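Local coordinates for beta subunit of photoactivated adenylyl cyclase (Beggiatoa sp. PS, PDB 5M2A), which probably makes cyclic AMP from ATP when the flavin of its BLUF domain absorbs blue light, at residues M5-Y10 with I53-N58. Residues are numbered along the deposited sequence; the frame is centred on the assembly and turned at random.
Sequences MKRLVY and ILEGEN. With FMN (flavin mononucleotide), chain F.
Arg7 and Glu55 lie side by side on one face of an antiparallel strand pair and join in a salt bridge. Arg7 NH1 donates a hydrogen bond to Glu55 OE2 at 2.7 Å. The acceptor sits at the guanidinium edge, close to its plane, and is met nearly along its C-O axis. The two flat groups are turned 66° apart, and a single N-H makes the bond, not a two-pronged grip. The Arg7 chain leaves anti to its backbone N (chi1 176°) and bends at chi3, which swings NH1 over to the carboxylate. Its CG and CD run along Ile53, with CG 3.8 Å from Ile53 CG2. On the same face Val9 CG2 packs 3.8 Å from Ile53 CG1, and Leu115 of the second subunit covers both residues.

Four backbone hydrogen bonds, in the pairs Lys6-Gly56 and Leu8-Leu54, join the strands. The other face carries Leu8 and Leu54, whose CD1 atoms meet at 4.0 Å. Helix 58-69 packs on these leucines. Leu54 CD2 also reaches FMN O4 at 3.6 Å, and Tyr10 OH lies 3.4 Å from FMN C6. At the far end the Lys6 chain crosses Asn58, its CD 3.6 Å from Asn58 CA, while NZ pairs with Asp62.

Arg7 NE also pairs with Glu83, and Glu55 takes N-H bonds from Met90 and Phe91. An alanine in place of Arg7 would probably leave Glu55 and Glu83 without their shared positive mate and bare one side of Ile53. The pair thus separates two chemistries within the BLUF sheet: a buried charge network beside the subunit contact, and a largely apolar patch of Leu8 and Leu54 under helix 58-69, from which Leu54 reaches the flavin pocket.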
# COMPACT_ATOMS: atom_id res chain seq x y z
N MET A 5 -31.76 -8.45 13.03
CA MET A 5 -31.23 -7.09 13.13
C MET A 5 -29.73 -7.06 12.84
O MET A 5 -29.01 -8.04 13.03
CB MET A 5 -31.49 -6.50 14.52
CG MET A 5 -32.95 -6.27 14.85
SD MET A 5 -33.09 -5.41 16.43
CE MET A 5 -32.42 -6.64 17.54
N LYS A 6 -29.27 -5.89 12.40
CA LYS A 6 -27.85 -5.66 12.14
C LYS A 6 -27.44 -4.32 12.73
O LYS A 6 -28.28 -3.50 13.10
CB LYS A 6 -27.54 -5.68 10.63
CG LYS A 6 -28.14 -4.50 9.90
CD LYS A 6 -27.97 -4.62 8.40
CE LYS A 6 -26.52 -4.54 8.00
NZ LYS A 6 -26.36 -4.73 6.53
N ARG A 7 -26.13 -4.12 12.82
CA ARG A 7 -25.58 -2.87 13.32
C ARG A 7 -24.38 -2.50 12.47
O ARG A 7 -23.49 -3.32 12.26
CB ARG A 7 -25.20 -2.99 14.80
CG ARG A 7 -24.53 -1.75 15.39
CD ARG A 7 -24.55 -1.80 16.91
NE ARG A 7 -24.05 -3.07 17.42
CZ ARG A 7 -24.79 -3.95 18.09
NH1 ARG A 7 -26.07 -3.70 18.34
NH2 ARG A 7 -24.25 -5.09 18.52
N LEU A 8 -24.37 -1.26 11.98
CA LEU A 8 -23.26 -0.77 11.19
C LEU A 8 -22.68 0.49 11.82
O LEU A 8 -23.37 1.26 12.50
CB LEU A 8 -23.67 -0.51 9.73
CG LEU A 8 -24.71 0.55 9.33
CD1 LEU A 8 -24.10 1.94 9.27
CD2 LEU A 8 -25.31 0.19 7.97
N VAL A 9 -21.39 0.71 11.57
CA VAL A 9 -20.70 1.89 12.07
C VAL A 9 -19.92 2.45 10.90
O VAL A 9 -19.30 1.70 10.15
CB VAL A 9 -19.76 1.55 13.24
CG1 VAL A 9 -19.14 2.83 13.81
CG2 VAL A 9 -20.50 0.79 14.33
N TYR A 10 -19.96 3.77 10.74
CA TYR A 10 -19.24 4.42 9.66
C TYR A 10 -18.68 5.74 10.14
O TYR A 10 -19.13 6.31 11.14
CB TYR A 10 -20.13 4.63 8.41
CG TYR A 10 -21.15 5.74 8.53
CD1 TYR A 10 -20.80 7.07 8.29
CD2 TYR A 10 -22.47 5.47 8.86
CE1 TYR A 10 -21.73 8.09 8.39
CE2 TYR A 10 -23.40 6.48 8.96
CZ TYR A 10 -23.03 7.79 8.73
OH TYR A 10 -23.96 8.80 8.84
N ILE A 53 -23.46 5.16 14.46
CA ILE A 53 -23.82 3.77 14.67
C ILE A 53 -25.32 3.66 14.42
O ILE A 53 -26.09 4.43 14.99
CB ILE A 53 -23.47 3.30 16.10
CG1 ILE A 53 -22.00 3.58 16.41
CG2 ILE A 53 -23.79 1.82 16.27
CD1 ILE A 53 -21.59 3.27 17.86
N LEU A 54 -25.71 2.72 13.56
CA LEU A 54 -27.11 2.47 13.23
C LEU A 54 -27.44 1.01 13.53
O LEU A 54 -26.62 0.12 13.26
CB LEU A 54 -27.38 2.77 11.75
CG LEU A 54 -27.20 4.20 11.23
CD1 LEU A 54 -27.36 4.24 9.72
CD2 LEU A 54 -28.18 5.15 11.91
N GLU A 55 -28.62 0.76 14.09
CA GLU A 55 -29.02 -0.62 14.35
C GLU A 55 -30.52 -0.77 14.16
O GLU A 55 -31.29 0.17 14.37
CB GLU A 55 -28.61 -1.08 15.75
CG GLU A 55 -28.80 -0.04 16.83
CD GLU A 55 -28.35 -0.52 18.20
OE1 GLU A 55 -28.72 0.13 19.20
OE2 GLU A 55 -27.64 -1.55 18.27
N GLY A 56 -30.92 -1.96 13.75
CA GLY A 56 -32.31 -2.25 13.45
C GLY A 56 -32.38 -3.42 12.49
O GLY A 56 -31.36 -3.99 12.10
N GLU A 57 -33.61 -3.76 12.10
CA GLU A 57 -33.80 -4.84 11.14
C GLU A 57 -33.05 -4.52 9.84
O GLU A 57 -32.96 -3.36 9.42
CB GLU A 57 -35.28 -5.07 10.87
CG GLU A 57 -35.90 -6.09 11.83
CD GLU A 57 -37.41 -6.15 11.74
OE1 GLU A 57 -38.00 -5.26 11.08
OE2 GLU A 57 -38.00 -7.07 12.33
N ASN A 58 -32.50 -5.57 9.23
CA ASN A 58 -31.51 -5.39 8.17
C ASN A 58 -32.05 -4.55 7.02
O ASN A 58 -31.36 -3.66 6.51
CB ASN A 58 -31.02 -6.74 7.67
CG ASN A 58 -30.60 -7.66 8.80
OD1 ASN A 58 -30.27 -7.21 9.89
ND2 ASN A 58 -30.63 -8.96 8.54
N1 FMN F . -31.70 10.25 8.33
C2 FMN F . -32.42 9.32 9.06
O2 FMN F . -33.60 9.11 8.80
N3 FMN F . -31.81 8.62 10.08
C4 FMN F . -30.48 8.84 10.38
O4 FMN F . -29.94 8.22 11.29
C4A FMN F . -29.76 9.77 9.64
N5 FMN F . -28.44 9.98 9.95
C5A FMN F . -27.71 10.90 9.24
C6 FMN F . -26.38 11.10 9.56
C7 FMN F . -25.63 12.02 8.84
C7M FMN F . -24.19 12.22 9.21
C8 FMN F . -26.22 12.74 7.81
C8M FMN F . -25.42 13.74 7.03
C9 FMN F . -27.56 12.54 7.48
C9A FMN F . -28.31 11.61 8.20
N10 FMN F . -29.64 11.40 7.88
C10 FMN F . -30.37 10.48 8.61
C1' FMN F . -30.26 12.20 6.78
C2' FMN F . -30.66 11.38 5.55
O2' FMN F . -29.57 11.31 4.67
C3' FMN F . -31.83 12.08 4.87
O3' FMN F . -31.53 13.45 4.72
C4' FMN F . -33.10 11.93 5.70
O4' FMN F . -33.39 10.56 5.88
C5' FMN F . -34.29 12.60 5.03
O5' FMN F . -34.50 12.00 3.77
P FMN F . -35.83 12.32 2.92
O1P FMN F . -36.95 11.48 3.48
O2P FMN F . -36.17 13.79 3.04
O3P FMN F . -35.59 11.96 1.47